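Local coordinates for hemin degrading factor (Pseudomonas aeruginosa, PDB 4MF9), which binds heme, probably taking part in its trafficking, and is also a heme-degrading enzyme, at residues D114-L119 and I272-G277; E91-Y96 and D293-L298; E19-W24 and V51-G56; I57-L62 and F128-E133. All blocks are in the same frame, centred on the assembly; numbering follows the deposited sequence.

Contact 1 (D114-L119 and I272-G277); sequences DIDLRL and IQIHTG. With HEM (protoporphyrin IX containing Fe), chain C.
R118 and I272 form the hydrogen-bonded pair where two antiparallel strands, one from each HemS/ChuX-type half of the protein, join in a single sheet beside the heme. Their backbones exchange two bonds, R118 N to I272 O at 2.8 Å and I272 N to R118 O at 2.9 Å. Two residues along, I274 N donates to D116 O.

Water takes over where the strands part. One molecule accepts from D116 N and lies close to both D114 O and I274 O; another lies between D116 OD2 and T276 OG1.

R118 pairs its guanidinium with D116 in a salt bridge, NH1 to OD1 at 2.8 Å, reaching the oxygen from above the carboxylate plane. NH1 also donates to L117 O, so two acceptors fix the rotation of the group.

Packing contacts complete the join. L117 CD2 lies alongside the Q273 chain, whose amide is held by T83, H90 and A81. I274 CD1 sits over the centre of one guanidinium face, 3.7 Å from R118 CZ. R118 lines the heme pocket, where H215 is the axial iron ligand. At the guanidinium edge, R118 NE comes within 3.0 Å of the pyrrole nitrogen NC of the heme.

Contact 2 (E91-Y96 and D293-L298); sequences ERKGPY and DPEFNL
R92 leaves its strand with CG anti to the backbone nitrogen (chi1 -159°) and then bends at chi2 (48°), a course that carries CD across to E295 and F296. The R92 and F296 side chains cross at about a right angle. R92 CD comes within 3.2 Å of E295 O and 3.8 Å of F296 CD1. The guanidinium and phenyl planes are inclined to each other by 46°, and R92 meets the ring obliquely. Beyond CD the arginine is taken up by other partners: its NH1 forms a salt bridge with D114 and its NE bonds H275, whose ring stacks on F296.

The backbones pair as antiparallel strands, and here the sheet passes from one HemS/ChuX-type half of the chain to the other. E91 and N297 are the hydrogen-bonded pair, with E91 N to N297 O and N297 N to E91 O both at 3.0 Å. Past the non-hydrogen-bonded pair of R92 and F296, K93 N then donates to E295 O.

At the more exposed end, the extended K93 chain runs past E295, its CB 3.5 Å from E295 OE1. K93 NZ makes a weak bond to P294 O at 3.4 Å.

Contact 3 (E19-W24 and V51-G56); sequences ELYRAW and VASRVG
Y21, on helix 17-30, and S53, in segment 51-56, bring their backbones to a CA-CA distance of 5.4 Å. From A52 to V55 segment 51-56 makes a type I beta turn, with V55 N bonded to A52 O, and this turn presents S53 and R54 to the helix. No hydrogen bond spans the two segments; they meet through van der Waals contact.

S53 OG lies 3.7 Å from both CA and CB of Y21, while its polar partner is L50 O, one turn back. S53 CB rests against L20 CB at 4.2 Å. Further along the helix, W24 has CG anti to its backbone nitrogen (chi1 173°), which sends the six-membered part of the indole out to R54. The arginine chain bends at chi3 (65°) and passes the rim of the ring: CD is 3.7 Å from W24 CZ3, and NH1 is 3.3 Å from W24 CH2. Because the guanidinium meets the indole edge with the planes 49° apart, it does not stack on it. R54 CG also lies at the edge of the Y21 ring.

R54 NH2 continues to salt bridges with D58 and E132. Helix 17-30 packs against the turn that leads from helix 47-52 to strand 59-62, beside strand 124-133.

Contact 4 (I57-L62 and F128-E133); sequences IDAVRL and FAIAEE
R61 and F128 cross obliquely on the sheet face they share with A59 and I130. The phenylalanine has CG beside its backbone nitrogen (chi1 -59°), which swings the ring across to the neighbouring strand. R61 bends at both chi2 and chi3, and its chain folds along the ring: CB is 3.7 Å from F128 CE2, and NE is 3.6 Å from the same carbon. F128 CZ lies over one face of the guanidinium, although the two planes are 52° apart. Further along this face, A59 CB touches I130 CG1 at 4.1 Å.

On the other face, L62 CD1 rests on A129 CB at 4.0 Å, next to V60.

D58 precedes the paired strands. Its CG stands between the backbone nitrogen and the carbonyl carbon (chi1 61°), which lays the side chain beside E132, pointing the same way. The two carboxylates are like in charge, and R54, their shared partner, probably offsets the repulsion. A water donates to D58 OD2 and accepts from E133 N.

Beneath the side chains runs regular antiparallel pairing. V60 and A129 are the hydrogen-bonded pair, with bonds in both directions, and A131 N reaches D58 O at 2.8 Å.

Strand 59-62 is the outermost strand of its sheet within the chain, and strand 124-133 is followed across the sheet by strand 138-146. Helix 166-173 covers the V60, L62 and A129 face, whereas helix 47-52 lies against F128 and I130.

Overall arrangement
From the N terminus, contact 3 closes first, a short loop bringing helix 17-30 against the end of helix 47-52. The chain runs directly on into contact 4, which joins strand 59-62 to strand 124-133; R54 links the two through its salt bridge to E132. Contact 2 opens at 91-96 and contact 1 at 114-119, both before contact 4 closes, so each crosses it. Contact 1 closes at 272-277 and contact 2 at 293-298, placing the first within the span of the second. These two touch through R92 and join the N-terminal and C-terminal halves in two different sheets. Contact 4 shares contact 2's sheet, with centres about 23 Å apart.

Contact 1 (D114-L119 and I272-G277)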
# COMPACT_ATOMS: atom_id res chain seq x y z
N ASP A 114 5.37 10.33 -10.09
CA ASP A 114 4.31 9.36 -10.38
C ASP A 114 4.42 8.12 -9.51
O ASP A 114 3.64 7.96 -8.56
CB ASP A 114 4.31 9.00 -11.87
CG ASP A 114 4.01 10.20 -12.75
OD1 ASP A 114 2.82 10.50 -12.95
OD2 ASP A 114 4.97 10.84 -13.21
N ILE A 115 5.36 7.23 -9.82
CA ILE A 115 5.63 6.11 -8.92
C ILE A 115 6.43 6.63 -7.72
O ILE A 115 7.52 7.20 -7.88
CB ILE A 115 6.38 4.95 -9.62
CG1 ILE A 115 5.65 4.51 -10.90
CG2 ILE A 115 6.56 3.78 -8.66
CD1 ILE A 115 4.24 4.02 -10.67
N ASP A 116 5.90 6.42 -6.52
CA ASP A 116 6.47 7.00 -5.30
C ASP A 116 6.21 5.96 -4.22
O ASP A 116 5.07 5.76 -3.81
CB ASP A 116 5.75 8.32 -5.00
CG ASP A 116 6.43 9.15 -3.91
OD1 ASP A 116 7.64 8.98 -3.65
OD2 ASP A 116 5.72 10.02 -3.33
N LEU A 117 7.26 5.28 -3.79
CA LEU A 117 7.10 4.08 -2.98
C LEU A 117 8.09 4.08 -1.83
O LEU A 117 9.23 4.53 -1.97
CB LEU A 117 7.34 2.82 -3.85
CG LEU A 117 6.35 2.48 -4.96
CD1 LEU A 117 6.93 1.42 -5.92
CD2 LEU A 117 5.07 1.95 -4.37
N ARG A 118 7.67 3.55 -0.69
CA ARG A 118 8.60 3.26 0.39
C ARG A 118 8.52 1.77 0.63
O ARG A 118 7.45 1.24 0.97
CB ARG A 118 8.21 4.00 1.67
CG ARG A 118 7.96 5.49 1.49
CD ARG A 118 9.18 6.23 0.95
NE ARG A 118 8.89 7.65 0.71
CZ ARG A 118 8.71 8.19 -0.49
NH1 ARG A 118 8.81 7.44 -1.59
NH2 ARG A 118 8.44 9.49 -0.60
N LEU A 119 9.65 1.09 0.44
CA LEU A 119 9.69 -0.37 0.45
C LEU A 119 10.43 -0.88 1.67
O LEU A 119 11.59 -0.52 1.91
CB LEU A 119 10.35 -0.89 -0.83
CG LEU A 119 9.86 -0.22 -2.13
CD1 LEU A 119 10.70 -0.64 -3.34
CD2 LEU A 119 8.38 -0.50 -2.37
N ILE A 272 4.59 0.98 1.10
CA ILE A 272 3.69 2.13 1.07
C ILE A 272 3.80 2.79 -0.29
O ILE A 272 4.90 3.03 -0.78
CB ILE A 272 4.00 3.14 2.20
CG1 ILE A 272 3.84 2.47 3.57
CG2 ILE A 272 3.11 4.37 2.05
CD1 ILE A 272 4.51 3.22 4.73
N GLN A 273 2.64 3.07 -0.89
CA GLN A 273 2.56 3.68 -2.21
C GLN A 273 1.82 5.02 -2.09
O GLN A 273 0.83 5.13 -1.37
CB GLN A 273 1.81 2.75 -3.17
CG GLN A 273 1.70 3.25 -4.60
CD GLN A 273 1.32 2.13 -5.58
OE1 GLN A 273 1.93 1.05 -5.59
NE2 GLN A 273 0.32 2.39 -6.41
N ILE A 274 2.31 6.03 -2.81
CA ILE A 274 1.85 7.40 -2.61
C ILE A 274 1.46 8.01 -3.96
O ILE A 274 2.14 7.80 -4.96
CB ILE A 274 2.99 8.26 -1.99
CG1 ILE A 274 3.56 7.59 -0.74
CG2 ILE A 274 2.49 9.65 -1.62
CD1 ILE A 274 4.98 8.05 -0.38
N HIS A 275 0.34 8.73 -3.97
CA HIS A 275 -0.03 9.55 -5.11
C HIS A 275 0.08 11.01 -4.69
O HIS A 275 -0.45 11.38 -3.65
CB HIS A 275 -1.46 9.29 -5.53
CG HIS A 275 -2.05 10.37 -6.38
ND1 HIS A 275 -1.71 10.53 -7.71
CD2 HIS A 275 -2.94 11.35 -6.10
CE1 HIS A 275 -2.38 11.56 -8.21
NE2 HIS A 275 -3.13 12.08 -7.25
N THR A 276 0.76 11.82 -5.49
CA THR A 276 0.79 13.26 -5.27
C THR A 276 0.12 13.96 -6.45
O THR A 276 0.44 13.68 -7.61
CB THR A 276 2.23 13.78 -5.12
OG1 THR A 276 2.87 13.11 -4.02
CG2 THR A 276 2.24 15.27 -4.87
N GLY A 277 -0.82 14.84 -6.16
CA GLY A 277 -1.49 15.59 -7.21
C GLY A 277 -2.98 15.66 -6.97
O GLY A 277 -3.49 15.16 -5.96
CHA HEM C . 5.24 11.38 4.87
CHB HEM C . 8.04 13.13 1.48
CHC HEM C . 11.20 9.61 2.34
CHD HEM C . 7.81 7.33 4.85
C1A HEM C . 5.78 12.21 3.93
C2A HEM C . 5.25 13.47 3.54
C3A HEM C . 6.05 13.96 2.62
C4A HEM C . 7.03 12.99 2.39
CMA HEM C . 5.87 15.27 1.91
CAA HEM C . 4.06 14.19 4.07
CBA HEM C . 4.26 15.67 4.48
CGA HEM C . 5.05 15.68 5.74
O1A HEM C . 6.00 16.45 5.89
O2A HEM C . 4.73 14.90 6.59
C1B HEM C . 9.14 12.28 1.48
C2B HEM C . 10.22 12.57 0.64
C3B HEM C . 11.14 11.62 0.85
C4B HEM C . 10.56 10.71 1.87
CMB HEM C . 10.34 13.75 -0.28
CAB HEM C . 12.46 11.60 0.14
CBB HEM C . 13.15 10.54 -0.14
C1C HEM C . 10.59 8.68 3.10
C2C HEM C . 11.18 7.53 3.59
C3C HEM C . 10.24 6.87 4.31
C4C HEM C . 9.02 7.62 4.26
CMC HEM C . 12.61 7.12 3.38
CAC HEM C . 10.44 5.61 4.98
CBC HEM C . 9.37 5.02 5.44
C1D HEM C . 6.80 8.27 5.09
C2D HEM C . 5.60 8.04 5.95
C3D HEM C . 4.92 9.18 5.95
C4D HEM C . 5.68 10.10 5.10
CMD HEM C . 5.18 6.80 6.71
CAD HEM C . 3.62 9.44 6.67
CBD HEM C . 3.91 10.26 7.93
CGD HEM C . 2.88 10.37 9.00
O1D HEM C . 2.62 11.50 9.37
O2D HEM C . 2.33 9.42 9.53
NA HEM C . 6.87 11.92 3.20
NB HEM C . 9.36 11.18 2.21
NC HEM C . 9.32 8.69 3.53
ND HEM C . 6.78 9.51 4.62
FE HEM C . 8.03 10.30 3.52
O HOH W 1 3.18 5.92 -6.46
O HOH W 2 2.60 10.30 -7.45
O HOH W 3 3.79 10.82 -4.85

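Contact 2 (E91-Y96 and D293-L298)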
# COMPACT_ATOMS: atom_id res chain seq x y z
N GLU A 91 -3.52 2.17 -7.32
CA GLU A 91 -2.91 1.89 -8.60
C GLU A 91 -2.35 3.12 -9.24
O GLU A 91 -3.08 4.00 -9.62
CB GLU A 91 -3.88 1.20 -9.59
CG GLU A 91 -4.42 -0.10 -9.12
CD GLU A 91 -5.43 -0.79 -10.04
OE1 GLU A 91 -5.65 -0.44 -11.15
OE2 GLU A 91 -5.94 -1.74 -9.58
N ARG A 92 -1.05 3.17 -9.44
CA ARG A 92 -0.41 4.34 -10.00
C ARG A 92 0.39 3.99 -11.23
O ARG A 92 1.06 3.01 -11.25
CB ARG A 92 0.49 4.99 -8.99
CG ARG A 92 0.84 6.43 -9.22
CD ARG A 92 -0.36 7.28 -9.53
NE ARG A 92 -0.07 8.72 -9.51
CZ ARG A 92 0.44 9.41 -10.49
NH1 ARG A 92 0.80 8.84 -11.62
NH2 ARG A 92 0.65 10.69 -10.32
N LYS A 93 0.34 4.82 -12.24
CA LYS A 93 1.04 4.58 -13.48
C LYS A 93 2.23 5.49 -13.68
O LYS A 93 2.17 6.64 -13.32
CB LYS A 93 0.11 4.69 -14.67
CG LYS A 93 -0.97 3.68 -14.73
CD LYS A 93 -1.74 3.88 -15.99
CE LYS A 93 -3.13 3.35 -15.86
NZ LYS A 93 -3.86 3.58 -17.13
N GLY A 94 3.30 4.94 -14.24
CA GLY A 94 4.52 5.67 -14.51
C GLY A 94 5.72 4.74 -14.61
O GLY A 94 5.62 3.55 -14.31
N PRO A 95 6.88 5.27 -15.01
CA PRO A 95 8.11 4.47 -15.04
C PRO A 95 8.58 4.10 -13.63
O PRO A 95 8.46 4.93 -12.71
CB PRO A 95 9.11 5.42 -15.70
CG PRO A 95 8.62 6.79 -15.30
CD PRO A 95 7.12 6.68 -15.37
N TYR A 96 9.12 2.90 -13.45
CA TYR A 96 9.61 2.47 -12.12
C TYR A 96 10.98 3.06 -11.81
O TYR A 96 12.00 2.37 -11.89
CB TYR A 96 9.64 0.94 -12.01
CG TYR A 96 9.37 0.39 -10.62
CD1 TYR A 96 8.07 0.10 -10.20
CD2 TYR A 96 10.42 0.15 -9.72
CE1 TYR A 96 7.82 -0.41 -8.93
CE2 TYR A 96 10.17 -0.35 -8.46
CZ TYR A 96 8.88 -0.63 -8.07
OH TYR A 96 8.64 -1.13 -6.80
N ASP A 293 -8.81 8.25 -12.40
CA ASP A 293 -8.12 9.20 -13.27
C ASP A 293 -7.15 8.47 -14.19
O ASP A 293 -6.76 7.33 -13.91
CB ASP A 293 -7.38 10.25 -12.42
CG ASP A 293 -8.33 11.23 -11.76
OD1 ASP A 293 -9.41 11.49 -12.32
OD2 ASP A 293 -8.00 11.75 -10.67
N PRO A 294 -6.68 9.14 -15.21
CA PRO A 294 -5.88 8.47 -16.21
C PRO A 294 -4.64 7.79 -15.59
O PRO A 294 -4.45 6.64 -15.84
CB PRO A 294 -5.46 9.61 -17.10
CG PRO A 294 -6.60 10.57 -17.02
CD PRO A 294 -7.46 10.20 -15.84
N GLU A 295 -3.85 8.47 -14.79
CA GLU A 295 -2.68 7.88 -14.20
C GLU A 295 -2.83 7.33 -12.79
O GLU A 295 -1.91 6.82 -12.25
CB GLU A 295 -1.49 8.80 -14.33
CG GLU A 295 -1.32 9.43 -15.68
CD GLU A 295 -0.91 8.43 -16.78
OE1 GLU A 295 -0.06 7.60 -16.56
OE2 GLU A 295 -1.42 8.51 -17.92
N PHE A 296 -4.00 7.42 -12.23
CA PHE A 296 -4.21 7.05 -10.83
C PHE A 296 -5.60 6.50 -10.57
O PHE A 296 -6.60 7.19 -10.80
CB PHE A 296 -3.99 8.28 -9.94
CG PHE A 296 -4.27 8.05 -8.47
CD1 PHE A 296 -3.68 7.00 -7.80
CD2 PHE A 296 -5.08 8.94 -7.75
CE1 PHE A 296 -3.92 6.80 -6.45
CE2 PHE A 296 -5.32 8.75 -6.41
CZ PHE A 296 -4.74 7.69 -5.74
N ASN A 297 -5.70 5.29 -10.08
CA ASN A 297 -6.93 4.73 -9.63
C ASN A 297 -6.88 4.34 -8.16
O ASN A 297 -5.88 3.90 -7.70
CB ASN A 297 -7.32 3.52 -10.44
CG ASN A 297 -7.92 3.86 -11.79
OD1 ASN A 297 -7.91 4.97 -12.22
ND2 ASN A 297 -8.48 2.88 -12.41
N LEU A 298 -7.92 4.57 -7.43
CA LEU A 298 -7.96 4.25 -6.03
C LEU A 298 -9.28 3.57 -5.77
O LEU A 298 -10.28 4.07 -6.16
CB LEU A 298 -7.81 5.53 -5.20
CG LEU A 298 -7.88 5.39 -3.69
CD1 LEU A 298 -6.53 4.95 -3.18
CD2 LEU A 298 -8.37 6.62 -2.94
O HOH W 4 1.77 8.54 -15.30

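Contact 3 (E19-W24 and V51-G56)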
# COMPACT_ATOMS: atom_id res chain seq x y z
N GLU A 19 -2.60 -29.90 -7.91
CA GLU A 19 -3.95 -30.01 -7.39
C GLU A 19 -4.54 -28.62 -7.11
O GLU A 19 -5.72 -28.39 -7.32
CB GLU A 19 -3.99 -30.79 -6.10
CG GLU A 19 -3.88 -32.29 -6.21
CD GLU A 19 -3.26 -32.90 -4.96
OE1 GLU A 19 -3.69 -32.63 -3.85
OE2 GLU A 19 -2.32 -33.65 -5.08
N LEU A 20 -3.71 -27.75 -6.58
CA LEU A 20 -4.16 -26.40 -6.22
C LEU A 20 -4.47 -25.62 -7.49
O LEU A 20 -5.52 -24.98 -7.59
CB LEU A 20 -3.11 -25.67 -5.38
CG LEU A 20 -3.53 -24.24 -4.98
CD1 LEU A 20 -4.93 -24.23 -4.37
CD2 LEU A 20 -2.50 -23.63 -4.04
N TYR A 21 -3.55 -25.67 -8.46
CA TYR A 21 -3.76 -24.97 -9.72
C TYR A 21 -5.08 -25.37 -10.37
O TYR A 21 -5.86 -24.51 -10.79
CB TYR A 21 -2.59 -25.18 -10.71
CG TYR A 21 -2.82 -24.44 -12.01
CD1 TYR A 21 -2.57 -23.07 -12.10
CD2 TYR A 21 -3.29 -25.09 -13.14
CE1 TYR A 21 -2.78 -22.38 -13.28
CE2 TYR A 21 -3.51 -24.40 -14.33
CZ TYR A 21 -3.26 -23.05 -14.39
OH TYR A 21 -3.49 -22.36 -15.57
N ARG A 22 -5.34 -26.66 -10.40
CA ARG A 22 -6.56 -27.22 -10.96
C ARG A 22 -7.80 -26.80 -10.22
O ARG A 22 -8.79 -26.49 -10.82
CB ARG A 22 -6.48 -28.74 -11.09
CG ARG A 22 -7.75 -29.45 -11.57
CD ARG A 22 -8.45 -28.78 -12.75
NE ARG A 22 -9.73 -29.40 -13.14
CZ ARG A 22 -9.87 -30.53 -13.84
NH1 ARG A 22 -8.82 -31.21 -14.23
NH2 ARG A 22 -11.07 -30.98 -14.13
N ALA A 23 -7.72 -26.80 -8.92
CA ALA A 23 -8.82 -26.39 -8.05
C ALA A 23 -9.16 -24.92 -8.28
O ALA A 23 -10.33 -24.53 -8.28
CB ALA A 23 -8.44 -26.61 -6.59
N TRP A 24 -8.13 -24.11 -8.47
CA TRP A 24 -8.30 -22.72 -8.75
C TRP A 24 -8.96 -22.44 -10.09
O TRP A 24 -9.89 -21.69 -10.16
CB TRP A 24 -6.97 -22.01 -8.68
CG TRP A 24 -7.00 -20.54 -9.13
CD1 TRP A 24 -7.93 -19.63 -8.83
CD2 TRP A 24 -6.03 -19.90 -9.89
NE1 TRP A 24 -7.60 -18.43 -9.35
CE2 TRP A 24 -6.43 -18.57 -10.03
CE3 TRP A 24 -4.88 -20.32 -10.54
CZ2 TRP A 24 -5.73 -17.67 -10.78
CZ3 TRP A 24 -4.17 -19.42 -11.25
CH2 TRP A 24 -4.60 -18.11 -11.38
N VAL A 51 -0.07 -18.42 -6.49
CA VAL A 51 0.83 -18.00 -7.56
C VAL A 51 1.94 -19.03 -7.81
O VAL A 51 2.27 -19.33 -8.96
CB VAL A 51 1.42 -16.60 -7.28
CG1 VAL A 51 2.44 -16.22 -8.34
CG2 VAL A 51 0.30 -15.55 -7.22
N ALA A 52 2.51 -19.58 -6.75
CA ALA A 52 3.55 -20.60 -6.91
C ALA A 52 2.99 -21.86 -7.59
O ALA A 52 3.73 -22.58 -8.23
CB ALA A 52 4.18 -20.94 -5.58
N SER A 53 1.70 -22.12 -7.45
CA SER A 53 1.12 -23.27 -8.15
C SER A 53 1.12 -23.05 -9.67
O SER A 53 0.89 -23.99 -10.44
CB SER A 53 -0.31 -23.55 -7.67
OG SER A 53 -1.23 -22.72 -8.33
N ARG A 54 1.34 -21.81 -10.09
CA ARG A 54 1.45 -21.41 -11.48
C ARG A 54 2.82 -21.65 -12.14
O ARG A 54 2.94 -21.56 -13.31
CB ARG A 54 1.07 -19.92 -11.64
CG ARG A 54 -0.35 -19.58 -11.21
CD ARG A 54 -0.73 -18.13 -11.39
NE ARG A 54 -0.75 -17.72 -12.77
CZ ARG A 54 -1.48 -16.72 -13.21
NH1 ARG A 54 -2.19 -16.02 -12.36
NH2 ARG A 54 -1.53 -16.43 -14.48
N VAL A 55 3.84 -21.88 -11.34
CA VAL A 55 5.19 -21.97 -11.88
C VAL A 55 5.32 -23.17 -12.82
O VAL A 55 4.87 -24.27 -12.50
CB VAL A 55 6.24 -22.04 -10.76
CG1 VAL A 55 7.63 -22.23 -11.35
CG2 VAL A 55 6.19 -20.78 -9.92
N GLY A 56 5.92 -22.95 -13.98
CA GLY A 56 6.02 -23.99 -14.99
C GLY A 56 4.80 -24.01 -15.89
O GLY A 56 4.78 -24.70 -16.90

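Contact 4 (I57-L62 and F128-E133)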
# COMPACT_ATOMS: atom_id res chain seq x y z
N ILE A 57 3.78 -23.25 -15.54
CA ILE A 57 2.65 -23.06 -16.39
C ILE A 57 2.63 -21.70 -17.08
O ILE A 57 2.85 -21.62 -18.26
CB ILE A 57 1.36 -23.32 -15.65
CG1 ILE A 57 1.32 -24.75 -15.19
CG2 ILE A 57 0.12 -23.04 -16.48
CD1 ILE A 57 0.28 -25.00 -14.15
N ASP A 58 2.43 -20.63 -16.30
CA ASP A 58 2.59 -19.28 -16.82
C ASP A 58 3.33 -18.32 -15.87
O ASP A 58 3.31 -17.11 -16.08
CB ASP A 58 1.26 -18.67 -17.26
CG ASP A 58 0.26 -18.56 -16.12
OD1 ASP A 58 0.59 -18.93 -14.98
OD2 ASP A 58 -0.87 -18.08 -16.37
N ALA A 59 3.96 -18.86 -14.83
CA ALA A 59 4.78 -18.08 -13.90
C ALA A 59 6.21 -18.60 -13.81
O ALA A 59 6.45 -19.80 -13.96
CB ALA A 59 4.15 -18.05 -12.51
N VAL A 60 7.15 -17.69 -13.55
CA VAL A 60 8.55 -18.04 -13.28
C VAL A 60 8.93 -17.46 -11.92
O VAL A 60 8.61 -16.30 -11.61
CB VAL A 60 9.51 -17.47 -14.37
CG1 VAL A 60 10.97 -17.71 -13.99
CG2 VAL A 60 9.20 -18.06 -15.75
N ARG A 61 9.56 -18.25 -11.07
CA ARG A 61 10.00 -17.77 -9.78
C ARG A 61 11.29 -17.02 -9.97
O ARG A 61 12.12 -17.48 -10.67
CB ARG A 61 10.10 -18.86 -8.74
CG ARG A 61 11.04 -18.57 -7.59
CD ARG A 61 10.32 -18.10 -6.35
NE ARG A 61 9.75 -19.21 -5.65
CZ ARG A 61 9.78 -19.48 -4.35
NH1 ARG A 61 10.42 -18.75 -3.48
NH2 ARG A 61 9.20 -20.57 -3.95
N LEU A 62 11.38 -15.82 -9.39
CA LEU A 62 12.58 -15.01 -9.53
C LEU A 62 13.36 -15.03 -8.22
O LEU A 62 12.83 -15.43 -7.18
CB LEU A 62 12.23 -13.58 -9.92
CG LEU A 62 11.45 -13.30 -11.21
CD1 LEU A 62 11.29 -11.79 -11.39
CD2 LEU A 62 12.12 -13.93 -12.44
N PHE A 128 7.50 -13.47 -8.14
CA PHE A 128 7.23 -14.23 -9.36
C PHE A 128 7.00 -13.31 -10.55
O PHE A 128 6.47 -12.21 -10.40
CB PHE A 128 6.00 -15.12 -9.17
CG PHE A 128 6.13 -16.11 -8.05
CD1 PHE A 128 5.83 -15.75 -6.74
CD2 PHE A 128 6.57 -17.41 -8.30
CE1 PHE A 128 5.97 -16.66 -5.71
CE2 PHE A 128 6.70 -18.33 -7.27
CZ PHE A 128 6.40 -17.95 -5.97
N ALA A 129 7.41 -13.77 -11.72
CA ALA A 129 7.09 -13.07 -12.95
C ALA A 129 6.02 -13.90 -13.63
O ALA A 129 6.26 -15.07 -13.94
CB ALA A 129 8.32 -12.96 -13.84
N ILE A 130 4.88 -13.29 -13.85
CA ILE A 130 3.75 -13.93 -14.45
C ILE A 130 3.55 -13.47 -15.91
O ILE A 130 3.60 -12.32 -16.19
CB ILE A 130 2.50 -13.69 -13.60
CG1 ILE A 130 2.70 -14.20 -12.18
CG2 ILE A 130 1.28 -14.31 -14.21
CD1 ILE A 130 1.50 -14.09 -11.30
N ALA A 131 3.33 -14.39 -16.83
CA ALA A 131 2.98 -14.02 -18.19
C ALA A 131 1.69 -14.75 -18.56
O ALA A 131 1.72 -15.86 -19.09
CB ALA A 131 4.11 -14.39 -19.16
N GLU A 132 0.57 -14.12 -18.30
CA GLU A 132 -0.72 -14.73 -18.31
C GLU A 132 -1.40 -14.63 -19.68
O GLU A 132 -1.60 -13.57 -20.12
CB GLU A 132 -1.61 -14.08 -17.27
CG GLU A 132 -2.93 -14.79 -17.16
CD GLU A 132 -3.68 -14.58 -15.89
OE1 GLU A 132 -4.75 -15.13 -15.80
OE2 GLU A 132 -3.24 -13.89 -15.00
N GLU A 133 -1.75 -15.73 -20.31
CA GLU A 133 -2.43 -15.71 -21.60
C GLU A 133 -3.75 -14.97 -21.49
O GLU A 133 -4.50 -15.27 -20.66
CB GLU A 133 -2.76 -17.15 -21.99
CG GLU A 133 -1.92 -17.67 -23.14
CD GLU A 133 -1.88 -19.21 -23.31
OE1 GLU A 133 -1.11 -19.63 -24.19
OE2 GLU A 133 -2.59 -19.97 -22.61
O HOH W 5 -1.67 -18.23 -18.76